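Local coordinates for protein SusD homolog (Bacteroides ovatus, PDB 4F53) that probably binds mucin O-glycans at the cell surface, as a helical, TPR-like member of the SusD/RagB family of outer-membrane lipoproteins, at residues 61-66 / 303-308; 159-164 / 215-220; 165-170 / 192-197; 257-262 / 317-322. One frame throughout, in Å; residues are numbered along the deposited sequence.

Contact 1 of 4, residues 61-66 / 303-308; sequences YVADSN and VGLRRG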
loop_
_atom_site.group_PDB
_atom_site.type_symbol
_atom_site.label_atom_id
_atom_site.label_comp_id
_atom_site.label_asym_id
_atom_site.label_seq_id
_atom_site.Cartn_x
_atom_site.Cartn_y
_atom_site.Cartn_z
ATOM N N TYR A 61 -4.515 -8.289 1.773
ATOM C CA TYR A 61 -4.116 -8.981 0.517
ATOM C C TYR A 61 -3.383 -10.315 0.732
ATOM O O TYR A 61 -3.533 -11.224 -0.076
ATOM C CB TYR A 61 -3.162 -8.115 -0.323
ATOM C CG TYR A 61 -3.726 -6.861 -0.962
ATOM C CD1 TYR A 61 -5.051 -6.809 -1.399
ATOM C CD2 TYR A 61 -2.900 -5.780 -1.263
ATOM C CE1 TYR A 61 -5.559 -5.676 -2.036
ATOM C CE2 TYR A 61 -3.408 -4.631 -1.865
ATOM C CZ TYR A 61 -4.731 -4.596 -2.273
ATOM O OH TYR A 61 -5.220 -3.482 -2.899
ATOM N N VAL A 62 -2.524 -10.395 1.773
ATOM C CA VAL A 62 -1.630 -11.542 1.927
ATOM C C VAL A 62 -1.869 -12.286 3.205
ATOM O O VAL A 62 -2.045 -11.676 4.252
ATOM C CB VAL A 62 -0.133 -11.074 1.842
ATOM C CG1 VAL A 62 0.836 -12.248 1.990
ATOM C CG2 VAL A 62 0.135 -10.340 0.536
ATOM N N ALA A 63 -1.778 -13.631 3.122
ATOM C CA ALA A 63 -1.850 -14.476 4.296
ATOM C C ALA A 63 -0.531 -15.205 4.406
ATOM O O ALA A 63 -0.190 -15.984 3.519
ATOM C CB ALA A 63 -3.010 -15.458 4.188
ATOM N N ASP A 64 0.225 -14.950 5.477
ATOM C CA ASP A 64 1.468 -15.663 5.781
ATOM C C ASP A 64 1.157 -17.163 5.862
ATOM O O ASP A 64 0.089 -17.543 6.349
ATOM C CB ASP A 64 2.107 -15.122 7.069
ATOM C CG ASP A 64 2.349 -13.600 7.060
ATOM O OD1 ASP A 64 2.807 -13.069 6.005
ATOM O OD2 ASP A 64 2.063 -12.932 8.111
ATOM N N SER A 65 2.039 -17.997 5.278
ATOM C CA SER A 65 1.874 -19.458 5.167
ATOM C C SER A 65 3.179 -20.200 5.522
ATOM O O SER A 65 3.474 -21.246 4.952
ATOM C CB SER A 65 1.418 -19.831 3.759
ATOM O OG SER A 65 2.343 -19.358 2.797
ATOM N N ASN A 66 3.966 -19.641 6.440
ATOM C CA ASN A 66 5.193 -20.272 6.893
ATOM C C ASN A 66 4.813 -21.298 7.988
ATOM O O ASN A 66 4.232 -20.931 9.017
ATOM C CB ASN A 66 6.191 -19.215 7.391
ATOM C CG ASN A 66 7.484 -19.785 7.907
ATOM O OD1 ASN A 66 7.537 -20.378 8.972
ATOM N ND2 ASN A 66 8.556 -19.607 7.171
ATOM N N VAL A 303 -9.105 -19.887 -3.797
ATOM C CA VAL A 303 -9.374 -19.840 -2.370
ATOM C C VAL A 303 -8.083 -19.490 -1.615
ATOM O O VAL A 303 -7.069 -20.182 -1.719
ATOM C CB VAL A 303 -10.066 -21.134 -1.852
ATOM C CG1 VAL A 303 -9.228 -22.406 -2.102
ATOM C CG2 VAL A 303 -10.486 -20.992 -0.385
ATOM N N GLY A 304 -8.145 -18.390 -0.887
ATOM C CA GLY A 304 -7.019 -17.892 -0.123
ATOM C C GLY A 304 -6.919 -18.509 1.248
ATOM O O GLY A 304 -7.759 -19.322 1.648
ATOM N N LEU A 305 -5.882 -18.126 1.970
ATOM C CA LEU A 305 -5.661 -18.596 3.326
ATOM C C LEU A 305 -6.075 -17.477 4.315
ATOM O O LEU A 305 -5.972 -16.291 4.002
ATOM C CB LEU A 305 -4.167 -18.965 3.453
ATOM C CG LEU A 305 -3.642 -19.529 4.762
ATOM C CD1 LEU A 305 -4.224 -20.908 5.044
ATOM C CD2 LEU A 305 -2.139 -19.588 4.726
ATOM N N ARG A 306 -6.575 -17.863 5.491
ATOM C CA ARG A 306 -6.971 -16.920 6.516
ATOM C C ARG A 306 -5.739 -16.133 7.009
ATOM O O ARG A 306 -4.675 -16.730 7.247
ATOM C CB ARG A 306 -7.643 -17.674 7.685
ATOM C CG ARG A 306 -8.227 -16.784 8.785
ATOM C CD ARG A 306 -9.514 -16.087 8.354
ATOM N NE ARG A 306 -9.975 -15.157 9.383
ATOM C CZ ARG A 306 -10.812 -15.479 10.358
ATOM N NH1 ARG A 306 -11.320 -16.706 10.431
ATOM N NH2 ARG A 306 -11.141 -14.588 11.275
ATOM N N ARG A 307 -5.872 -14.798 7.105
ATOM C CA ARG A 307 -4.797 -13.946 7.629
ATOM C C ARG A 307 -4.809 -14.019 9.150
ATOM O O ARG A 307 -5.885 -14.171 9.740
ATOM C CB ARG A 307 -4.953 -12.488 7.174
ATOM C CG ARG A 307 -4.844 -12.247 5.674
ATOM C CD ARG A 307 -5.146 -10.787 5.337
ATOM N NE ARG A 307 -6.541 -10.478 5.676
ATOM C CZ ARG A 307 -6.921 -9.681 6.661
ATOM N NH1 ARG A 307 -6.023 -8.972 7.335
ATOM N NH2 ARG A 307 -8.206 -9.549 6.951
ATOM N N GLY A 308 -3.637 -13.888 9.768
ATOM C CA GLY A 308 -3.532 -13.887 11.217
ATOM C C GLY A 308 -3.575 -15.240 11.896
ATOM O O GLY A 308 -3.915 -15.311 13.079
HETATM O O HOH W 1 -1.952 -16.435 7.821
HETATM O O HOH W 2 -1.304 -13.819 8.360
#
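Arg307 meets Val62 with the methylenes of its chain rather than with its flat guanidinium, which lies beyond them, and the ring of Tyr61 stays clear of 303-308. Strand 62-64 is half of a two-stranded antiparallel sheet in this mainly helical SusD-type fold, and 303-308, irregular in backbone, runs past it without a direct hydrogen bond. Arg307 CG comes within 3.2 Å of Val62 O, with CD also close to that oxygen. The chain then bends (chi3 -64°), carrying the charged end away from the strand to a salt bridge from NE to Asp266 and a bond from NH1 to Ala57 O; NH1 also holds a glycerol, probably from the crystallisation liquor. A methionine in its place would probably leave Asp266 without its charged mate and Ala57 O without this donor.

Ala63 is the one strand side chain that points at the other segment. Its CB lies 3.1 Å from Leu305 O, a close carbon-oxygen approach, and 3.8 Å from Leu305 CB. Water supplies the polar links. One molecule donates to Asp64 O at 2.7 Å and to Arg306 O at 2.8 Å, joining two carbonyls that could not bond each other. A second accepts from Gly308 N and makes weak bonds to Asp64, whose carboxylate is paired with Arg74. With its CG anti to the backbone N (chi1 -178°), Leu305 reaches toward Asp64 and Ser65, and its CD2 ends 3.4 Å from Asp64 O and 3.7 Å from Ser65 CB.

Contact 2 of 4, residues 159-164 / 215-220; sequences MLEDLD and NVNGKT. With CA (calcium ion), chain D.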
loop_
_atom_site.group_PDB
_atom_site.type_symbol
_atom_site.label_atom_id
_atom_site.label_comp_id
_atom_site.label_asym_id
_atom_site.label_seq_id
_atom_site.Cartn_x
_atom_site.Cartn_y
_atom_site.Cartn_z
HETATM N N MSE A 159 5.670 18.237 2.541
HETATM C CA MSE A 159 5.609 17.394 1.349
HETATM C C MSE A 159 4.751 18.007 0.262
HETATM O O MSE A 159 5.180 18.048 -0.893
HETATM C CB MSE A 159 5.042 15.992 1.678
HETATM C CG MSE A 159 6.029 15.078 2.414
HETATM SE SE MSE A 159 5.126 13.399 2.852
HETATM C CE MSE A 159 6.718 12.503 3.419
ATOM N N LEU A 160 3.545 18.487 0.622
ATOM C CA LEU A 160 2.598 19.052 -0.348
ATOM C C LEU A 160 3.142 20.350 -0.946
ATOM O O LEU A 160 3.048 20.545 -2.160
ATOM C CB LEU A 160 1.186 19.235 0.242
ATOM C CG LEU A 160 0.329 17.941 0.256
ATOM C CD1 LEU A 160 -0.797 18.019 1.313
ATOM C CD2 LEU A 160 -0.271 17.639 -1.144
ATOM N N GLU A 161 3.808 21.175 -0.124
ATOM C CA GLU A 161 4.416 22.425 -0.561
ATOM C C GLU A 161 5.608 22.145 -1.503
ATOM O O GLU A 161 5.758 22.819 -2.522
ATOM C CB GLU A 161 4.852 23.224 0.663
ATOM C CG GLU A 161 5.528 24.541 0.337
ATOM C CD GLU A 161 5.710 25.483 1.513
ATOM O OE1 GLU A 161 4.893 25.433 2.460
ATOM O OE2 GLU A 161 6.657 26.297 1.469
ATOM N N ASP A 162 6.457 21.174 -1.152
ATOM C CA ASP A 162 7.592 20.794 -1.992
ATOM C C ASP A 162 7.108 20.137 -3.290
ATOM O O ASP A 162 7.671 20.414 -4.355
ATOM C CB ASP A 162 8.582 19.872 -1.236
ATOM C CG ASP A 162 9.325 20.564 -0.090
ATOM O OD1 ASP A 162 9.336 21.827 -0.052
ATOM O OD2 ASP A 162 9.844 19.854 0.790
ATOM N N LEU A 163 6.022 19.337 -3.215
ATOM C CA LEU A 163 5.436 18.684 -4.382
ATOM C C LEU A 163 4.945 19.735 -5.404
ATOM O O LEU A 163 5.166 19.552 -6.603
ATOM C CB LEU A 163 4.296 17.747 -3.940
ATOM C CG LEU A 163 3.699 16.801 -4.973
ATOM C CD1 LEU A 163 4.781 16.075 -5.758
ATOM C CD2 LEU A 163 2.744 15.861 -4.309
ATOM N N ASP A 164 4.334 20.856 -4.933
ATOM C CA ASP A 164 3.911 21.965 -5.809
ATOM C C ASP A 164 5.100 22.541 -6.605
ATOM O O ASP A 164 4.957 22.833 -7.791
ATOM C CB ASP A 164 3.243 23.086 -5.005
ATOM C CG ASP A 164 1.732 22.985 -4.938
ATOM O OD1 ASP A 164 1.146 22.303 -5.804
ATOM O OD2 ASP A 164 1.131 23.620 -4.036
ATOM N N ASN A 215 -5.209 22.932 5.712
ATOM C CA ASN A 215 -4.806 23.697 4.545
ATOM C C ASN A 215 -3.280 23.799 4.505
ATOM O O ASN A 215 -2.626 23.689 5.538
ATOM C CB ASN A 215 -5.471 25.104 4.500
ATOM C CG ASN A 215 -4.927 26.062 5.530
ATOM O OD1 ASN A 215 -4.004 26.835 5.261
ATOM N ND2 ASN A 215 -5.430 25.962 6.753
ATOM N N VAL A 216 -2.731 23.972 3.296
ATOM C CA VAL A 216 -1.311 24.181 3.024
ATOM C C VAL A 216 -1.239 25.526 2.316
ATOM O O VAL A 216 -1.666 25.630 1.163
ATOM C CB VAL A 216 -0.643 23.040 2.207
ATOM C CG1 VAL A 216 0.851 23.283 2.042
ATOM C CG2 VAL A 216 -0.883 21.687 2.853
ATOM N N ASN A 217 -0.762 26.571 3.032
ATOM C CA ASN A 217 -0.670 27.946 2.536
ATOM C C ASN A 217 -2.034 28.427 2.002
ATOM O O ASN A 217 -2.097 29.035 0.918
ATOM C CB ASN A 217 0.422 28.070 1.459
ATOM C CG ASN A 217 1.779 27.615 1.925
ATOM O OD1 ASN A 217 2.186 27.897 3.048
ATOM N ND2 ASN A 217 2.505 26.893 1.077
ATOM N N GLY A 218 -3.102 28.125 2.758
ATOM C CA GLY A 218 -4.463 28.522 2.415
ATOM C C GLY A 218 -5.198 27.558 1.504
ATOM O O GLY A 218 -6.401 27.717 1.311
ATOM N N LYS A 219 -4.496 26.551 0.929
ATOM C CA LYS A 219 -5.108 25.554 0.031
ATOM C C LYS A 219 -5.659 24.390 0.829
ATOM O O LYS A 219 -4.906 23.702 1.507
ATOM C CB LYS A 219 -4.098 25.036 -1.003
ATOM C CG LYS A 219 -3.531 26.075 -1.978
ATOM C CD LYS A 219 -2.347 25.419 -2.711
ATOM C CE LYS A 219 -1.791 26.185 -3.882
ATOM N NZ LYS A 219 -0.993 25.282 -4.764
ATOM N N THR A 220 -6.962 24.167 0.757
ATOM C CA THR A 220 -7.646 23.067 1.457
ATOM C C THR A 220 -7.438 21.747 0.715
ATOM O O THR A 220 -6.943 21.748 -0.426
ATOM C CB THR A 220 -9.152 23.379 1.554
ATOM O OG1 THR A 220 -9.677 23.429 0.229
ATOM C CG2 THR A 220 -9.436 24.695 2.283
HETATM CA CA CA D . 3.422 29.241 4.460
HETATM O O HOH W 3 5.421 27.656 4.179
HETATM O O HOH W 4 2.236 25.708 -1.779
HETATM O O HOH W 5 5.192 28.751 6.517
HETATM O O HOH W 6 1.213 30.703 4.368
#
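Glu161 and Asn217 cross at about a right angle, the carboxylate and amide planes turned 61° apart. Asn217 ND2 donates to Glu161 OE1 at 3.1 Å; the bond lies close to the plane of the amide but reaches the carboxylate oxygen from above its plane. The other end of the same amide faces a calcium ion, bound by Asn217 OD1 at 2.3 Å and by three waters. One of these waters also donates to Glu161 OE1, at 2.9 Å, which puts the glutamate in the second shell of the metal.

Asp164 and Lys219 approach from opposite directions. The extended lysine brings NZ to 2.8 Å from Asp164 OD2, again out of the carboxylate plane, in a salt bridge that continues through Glu227 on the lysine side and Lys201 on the aspartate side. Between the two polar pairs a water links Asp164 OD2 with Asn217 ND2. Leu160 and Val216 cross at about a right angle, CD1 to CG2 4.0 Å, the apolar part of the contact.

Asn217 stands in the type I' turn from Val216 to Lys219, the tip of a small beta hairpin seated against helix 152-173. Asn215 OD1 accepts from Gly218 N, an Asx motif that ties down the turn. The bond to Glu161 probably helps steady the direction in which Asn217 offers its oxygen to the ion, and the nearby glutamate probably helps offset the metal's charge.

Contact 3 of 4, residues 165-170 / 192-197; sequences NIITVL and AWYKFA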
loop_
_atom_site.group_PDB
_atom_site.type_symbol
_atom_site.label_atom_id
_atom_site.label_comp_id
_atom_site.label_asym_id
_atom_site.label_seq_id
_atom_site.Cartn_x
_atom_site.Cartn_y
_atom_site.Cartn_z
ATOM N N ASN A 165 6.281 22.648 -5.970
ATOM C CA ASN A 165 7.486 23.147 -6.633
ATOM C C ASN A 165 8.031 22.114 -7.613
ATOM O O ASN A 165 8.461 22.504 -8.690
ATOM C CB ASN A 165 8.555 23.575 -5.611
ATOM C CG ASN A 165 8.101 24.754 -4.758
ATOM O OD1 ASN A 165 7.396 25.666 -5.227
ATOM N ND2 ASN A 165 8.470 24.755 -3.481
ATOM N N ILE A 166 7.960 20.805 -7.272
ATOM C CA ILE A 166 8.394 19.694 -8.131
ATOM C C ILE A 166 7.505 19.677 -9.385
ATOM O O ILE A 166 8.017 19.546 -10.490
ATOM C CB ILE A 166 8.365 18.328 -7.360
ATOM C CG1 ILE A 166 9.445 18.272 -6.276
ATOM C CG2 ILE A 166 8.447 17.090 -8.306
ATOM C CD1 ILE A 166 9.139 17.244 -5.183
ATOM N N ILE A 167 6.187 19.825 -9.213
ATOM C CA ILE A 167 5.219 19.853 -10.319
ATOM C C ILE A 167 5.582 21.012 -11.306
ATOM O O ILE A 167 5.579 20.798 -12.520
ATOM C CB ILE A 167 3.783 19.954 -9.743
ATOM C CG1 ILE A 167 3.356 18.602 -9.113
ATOM C CG2 ILE A 167 2.768 20.404 -10.820
ATOM C CD1 ILE A 167 2.168 18.661 -8.147
ATOM N N THR A 168 5.910 22.218 -10.771
ATOM C CA THR A 168 6.318 23.407 -11.541
ATOM C C THR A 168 7.591 23.090 -12.347
ATOM O O THR A 168 7.626 23.368 -13.539
ATOM C CB THR A 168 6.498 24.616 -10.603
ATOM O OG1 THR A 168 5.230 24.903 -9.991
ATOM C CG2 THR A 168 7.028 25.872 -11.327
ATOM N N VAL A 169 8.605 22.466 -11.714
ATOM C CA VAL A 169 9.861 22.083 -12.371
ATOM C C VAL A 169 9.586 21.045 -13.492
ATOM O O VAL A 169 10.041 21.239 -14.610
ATOM C CB VAL A 169 10.922 21.577 -11.355
ATOM C CG1 VAL A 169 12.120 20.941 -12.060
ATOM C CG2 VAL A 169 11.378 22.713 -10.441
ATOM N N LEU A 170 8.805 20.007 -13.215
ATOM C CA LEU A 170 8.522 18.965 -14.209
ATOM C C LEU A 170 7.712 19.501 -15.410
ATOM O O LEU A 170 7.916 19.024 -16.537
ATOM C CB LEU A 170 7.806 17.783 -13.575
ATOM C CG LEU A 170 8.594 16.975 -12.538
ATOM C CD1 LEU A 170 7.716 15.926 -11.907
ATOM C CD2 LEU A 170 9.848 16.346 -13.138
ATOM N N ALA A 192 5.566 12.080 -18.126
ATOM C CA ALA A 192 5.000 10.951 -17.386
ATOM C C ALA A 192 5.178 11.168 -15.857
ATOM O O ALA A 192 4.286 10.832 -15.090
ATOM C CB ALA A 192 5.649 9.655 -17.831
ATOM N N TRP A 193 6.297 11.797 -15.444
ATOM C CA TRP A 193 6.622 12.143 -14.056
ATOM C C TRP A 193 5.756 13.293 -13.565
ATOM O O TRP A 193 5.433 13.339 -12.381
ATOM C CB TRP A 193 8.126 12.478 -13.905
ATOM C CG TRP A 193 8.960 11.239 -13.805
ATOM C CD1 TRP A 193 9.897 10.809 -14.697
ATOM C CD2 TRP A 193 8.890 10.232 -12.777
ATOM N NE1 TRP A 193 10.428 9.608 -14.284
ATOM C CE2 TRP A 193 9.793 9.208 -13.135
ATOM C CE3 TRP A 193 8.079 10.052 -11.631
ATOM C CZ2 TRP A 193 9.954 8.050 -12.366
ATOM C CZ3 TRP A 193 8.235 8.899 -10.874
ATOM C CH2 TRP A 193 9.176 7.928 -11.228
ATOM N N TYR A 194 5.389 14.211 -14.479
ATOM C CA TYR A 194 4.485 15.343 -14.241
ATOM C C TYR A 194 3.124 14.804 -13.833
ATOM O O TYR A 194 2.561 15.275 -12.846
ATOM C CB TYR A 194 4.372 16.229 -15.505
ATOM C CG TYR A 194 3.451 17.421 -15.339
ATOM C CD1 TYR A 194 3.879 18.571 -14.678
ATOM C CD2 TYR A 194 2.147 17.398 -15.836
ATOM C CE1 TYR A 194 3.036 19.672 -14.522
ATOM C CE2 TYR A 194 1.289 18.490 -15.669
ATOM C CZ TYR A 194 1.743 19.630 -15.021
ATOM O OH TYR A 194 0.923 20.721 -14.854
ATOM N N LYS A 195 2.608 13.793 -14.579
ATOM C CA LYS A 195 1.322 13.140 -14.287
ATOM C C LYS A 195 1.381 12.389 -12.977
ATOM O O LYS A 195 0.417 12.426 -12.223
ATOM C CB LYS A 195 0.912 12.167 -15.416
ATOM C CG LYS A 195 0.621 12.875 -16.737
ATOM C CD LYS A 195 -0.022 11.909 -17.690
ATOM C CE LYS A 195 0.116 12.365 -19.115
ATOM N NZ LYS A 195 -0.576 11.430 -20.038
ATOM N N PHE A 196 2.517 11.716 -12.692
ATOM C CA PHE A 196 2.738 10.959 -11.450
ATOM C C PHE A 196 2.678 11.919 -10.250
ATOM O O PHE A 196 1.979 11.617 -9.283
ATOM C CB PHE A 196 4.111 10.224 -11.510
ATOM C CG PHE A 196 4.518 9.441 -10.279
ATOM C CD1 PHE A 196 5.063 10.085 -9.172
ATOM C CD2 PHE A 196 4.358 8.063 -10.230
ATOM C CE1 PHE A 196 5.419 9.357 -8.023
ATOM C CE2 PHE A 196 4.739 7.330 -9.099
ATOM C CZ PHE A 196 5.278 7.977 -8.008
ATOM N N ALA A 197 3.418 13.071 -10.323
ATOM C CA ALA A 197 3.490 14.078 -9.264
ATOM C C ALA A 197 2.103 14.680 -8.963
ATOM O O ALA A 197 1.745 14.772 -7.785
ATOM C CB ALA A 197 4.482 15.163 -9.626
#
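Trp193 meets Leu170 with its CB and backbone, not its indole: Leu170 CD1 lies 4.0 Å from Trp193 CB and 3.5 Å from Trp193 O. The indole takes no part here; its NE1 bonds Asp183. Tyr194 follows, its ring edge turned to helix 152-173. Ile167 O sits in the plane of that ring, 3.4 Å from Tyr194 CE1, while Ile167 CG2 crosses beside the same carbon at 3.8 Å. Leu170 CB touches the ring at CD1. One turn on, Ala197 CB fits between Ile167 CG1 at 3.7 Å and Leu170 CD1 at 4.0 Å.

The branches of Ile167 are divided by its first torsion: CG2, anti to the backbone N, serves Tyr194, and CG1 serves Ala197. Cutting the chain back to an alanine is likely to open a gap beside Ala197 and leave the tyrosine ring freer to shift.

Helices 152-173 and 190-207 are consecutive in the chain and pack nearly antiparallel, at 159° with axes 9.2 Å apart over these segments, as expected of a TPR-like helical array. Without a hydrogen bond between the two segments, the pair rests on apolar contact, with the small Ala197 seated against Ile167 and Leu170 and the faintly positive C-H edge of the tyrosine set against a carbonyl oxygen.

Contact 4 of 4, residues 257-262 / 317-322; sequences LWSDAR and WSQGSS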
loop_
_atom_site.group_PDB
_atom_site.type_symbol
_atom_site.label_atom_id
_atom_site.label_comp_id
_atom_site.label_asym_id
_atom_site.label_seq_id
_atom_site.Cartn_x
_atom_site.Cartn_y
_atom_site.Cartn_z
ATOM N N LEU A 257 8.689 -19.474 -4.814
ATOM C CA LEU A 257 9.863 -20.211 -4.357
ATOM C C LEU A 257 9.813 -20.622 -2.874
ATOM O O LEU A 257 10.013 -21.800 -2.577
ATOM C CB LEU A 257 11.150 -19.414 -4.627
ATOM C CG LEU A 257 12.452 -20.224 -4.648
ATOM C CD1 LEU A 257 12.488 -21.147 -5.843
ATOM C CD2 LEU A 257 13.655 -19.305 -4.700
ATOM N N TRP A 258 9.608 -19.671 -1.948
ATOM C CA TRP A 258 9.660 -19.994 -0.515
ATOM C C TRP A 258 8.335 -20.442 0.060
ATOM O O TRP A 258 8.341 -21.115 1.087
ATOM C CB TRP A 258 10.166 -18.805 0.295
ATOM C CG TRP A 258 11.461 -18.216 -0.180
ATOM C CD1 TRP A 258 12.466 -18.855 -0.850
ATOM C CD2 TRP A 258 11.944 -16.901 0.107
ATOM N NE1 TRP A 258 13.507 -17.988 -1.080
ATOM C CE2 TRP A 258 13.223 -16.785 -0.487
ATOM C CE3 TRP A 258 11.403 -15.792 0.773
ATOM C CZ2 TRP A 258 13.977 -15.609 -0.413
ATOM C CZ3 TRP A 258 12.145 -14.627 0.831
ATOM C CH2 TRP A 258 13.418 -14.544 0.247
ATOM N N SER A 259 7.201 -20.042 -0.556
ATOM C CA SER A 259 5.846 -20.356 -0.083
ATOM C C SER A 259 5.627 -19.830 1.362
ATOM O O SER A 259 4.900 -20.436 2.149
ATOM C CB SER A 259 5.544 -21.854 -0.198
ATOM O OG SER A 259 5.490 -22.251 -1.557
ATOM N N ASP A 260 6.245 -18.676 1.683
ATOM C CA ASP A 260 6.094 -17.971 2.954
ATOM C C ASP A 260 4.786 -17.203 2.976
ATOM O O ASP A 260 4.309 -16.840 4.065
ATOM C CB ASP A 260 7.256 -16.976 3.188
ATOM C CG ASP A 260 8.522 -17.568 3.767
ATOM O OD1 ASP A 260 8.454 -18.682 4.328
ATOM O OD2 ASP A 260 9.578 -16.910 3.672
ATOM N N ALA A 261 4.228 -16.932 1.772
ATOM C CA ALA A 261 3.001 -16.155 1.589
ATOM C C ALA A 261 2.009 -16.842 0.645
ATOM O O ALA A 261 2.399 -17.550 -0.283
ATOM C CB ALA A 261 3.348 -14.773 1.038
ATOM N N ARG A 262 0.717 -16.613 0.897
ATOM C CA ARG A 262 -0.375 -17.086 0.041
ATOM C C ARG A 262 -1.368 -15.946 -0.118
ATOM O O ARG A 262 -1.279 -14.956 0.609
ATOM C CB ARG A 262 -1.045 -18.363 0.613
ATOM C CG ARG A 262 -0.205 -19.645 0.403
ATOM C CD ARG A 262 -0.077 -19.952 -1.078
ATOM N NE ARG A 262 0.735 -21.124 -1.387
ATOM C CZ ARG A 262 2.023 -21.084 -1.719
ATOM N NH1 ARG A 262 2.687 -19.936 -1.690
ATOM N NH2 ARG A 262 2.665 -22.195 -2.051
ATOM N N TRP A 317 -1.604 -28.552 5.195
ATOM C CA TRP A 317 -1.831 -28.401 3.751
ATOM C C TRP A 317 -2.087 -26.955 3.330
ATOM O O TRP A 317 -2.419 -26.722 2.167
ATOM C CB TRP A 317 -2.991 -29.299 3.269
ATOM C CG TRP A 317 -2.784 -30.773 3.493
ATOM C CD1 TRP A 317 -1.625 -31.401 3.844
ATOM C CD2 TRP A 317 -3.776 -31.797 3.374
ATOM N NE1 TRP A 317 -1.845 -32.739 4.010
ATOM C CE2 TRP A 317 -3.155 -33.018 3.708
ATOM C CE3 TRP A 317 -5.129 -31.805 2.998
ATOM C CZ2 TRP A 317 -3.844 -34.243 3.687
ATOM C CZ3 TRP A 317 -5.817 -33.012 2.998
ATOM C CH2 TRP A 317 -5.179 -34.212 3.341
ATOM N N SER A 318 -1.859 -25.984 4.245
ATOM C CA SER A 318 -2.069 -24.537 4.044
ATOM C C SER A 318 -1.406 -23.940 2.800
ATOM O O SER A 318 -1.949 -22.982 2.239
ATOM C CB SER A 318 -1.595 -23.747 5.261
ATOM O OG SER A 318 -2.421 -24.064 6.362
ATOM N N GLN A 319 -0.255 -24.477 2.359
ATOM C CA GLN A 319 0.426 -23.904 1.182
ATOM C C GLN A 319 -0.263 -24.346 -0.132
ATOM O O GLN A 319 0.048 -23.805 -1.181
ATOM C CB GLN A 319 1.925 -24.190 1.195
ATOM C CG GLN A 319 2.618 -23.576 2.426
ATOM C CD GLN A 319 4.088 -23.906 2.544
ATOM O OE1 GLN A 319 4.620 -24.782 1.860
ATOM N NE2 GLN A 319 4.789 -23.181 3.392
ATOM N N GLY A 320 -1.279 -25.207 -0.030
ATOM C CA GLY A 320 -2.133 -25.590 -1.143
ATOM C C GLY A 320 -3.105 -24.471 -1.514
ATOM O O GLY A 320 -3.742 -24.534 -2.562
ATOM N N SER A 321 -3.231 -23.421 -0.664
ATOM C CA SER A 321 -4.066 -22.225 -0.892
ATOM C C SER A 321 -3.601 -21.500 -2.146
ATOM O O SER A 321 -2.435 -21.645 -2.527
ATOM C CB SER A 321 -4.002 -21.279 0.309
ATOM O OG SER A 321 -4.423 -21.945 1.486
ATOM N N SER A 322 -4.496 -20.717 -2.778
ATOM C CA SER A 322 -4.192 -19.920 -3.981
ATOM C C SER A 322 -2.928 -19.093 -3.780
ATOM O O SER A 322 -2.717 -18.494 -2.721
ATOM C CB SER A 322 -5.362 -19.016 -4.360
ATOM O OG SER A 322 -6.361 -19.769 -5.032
HETATM O O HOH W 7 7.415 -21.307 3.938
HETATM O O HOH W 8 7.820 -24.269 2.470
#
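Arg262 points into 317-322 and is held there by the backbone oxygen of Gln319, with those of Ser321 and Ser322 close to its chain. Its CB lies 3.7 Å from Ser322 O. CG touches Ser321 CB, and CD sits 3.2 Å from Ser321 O, with Ser322 O also near. A bend at chi2 (-65°) folds the chain so that NE faces the 3-10 turn, where it donates to Gln319 O at 2.8 Å and 161°, the oxygen lying at the guanidinium edge and in its plane. NH2 adds a weak bond to the same oxygen and a better one, 2.9 Å, to Ser259 OG. NH1 turns back on its own segment to Ala261 O, 2.8 Å away, and also to Met255 O. All three nitrogens therefore have acceptors, which fixes the rotation of this buried group.

The Gln319 side chain crosses Arg262 at about a right angle and extends over Ser259. Its NE2 is 3.0 Å from Ser259 O, but at too poor an angle for a hydrogen bond; NE2 donates to Ser65 O instead. Ser318 O receives both the N and the OG of Ser321, bracing the turn that presents Gln319 O.

Ser259, with positive phi, breaks away after helix 250-257. The arginine thus joins that helix end and strand 261-263, paired with strand 62-64, to the long loop between helix 288-291 and strand 332-335.

Overall arrangement
The four contacts form two groups on opposite sides of the chain's centre. Contacts 1 and 4, centres 8 Å apart, share the two-stranded sheet of 62-64 and 261-263; each lays a different part of one long loop on it, and Ser65 joins them, its N bonded to Asp260 O at 2.8 Å. Contacts 2 and 3, centres 15 Å apart, use successive parts of helix 152-173 and touch where Leu163 CD2 lies 3.8 Å from Ala197 O. The calcium ion held by Asn217 belongs to contact 2. Contacts 1 and 2 have centres 39 Å apart, so that ion is remote from the sheet. Along the chain, contacts 1 and 4 interlock, and the loop that contact 1 closes takes in contacts 2 and 3.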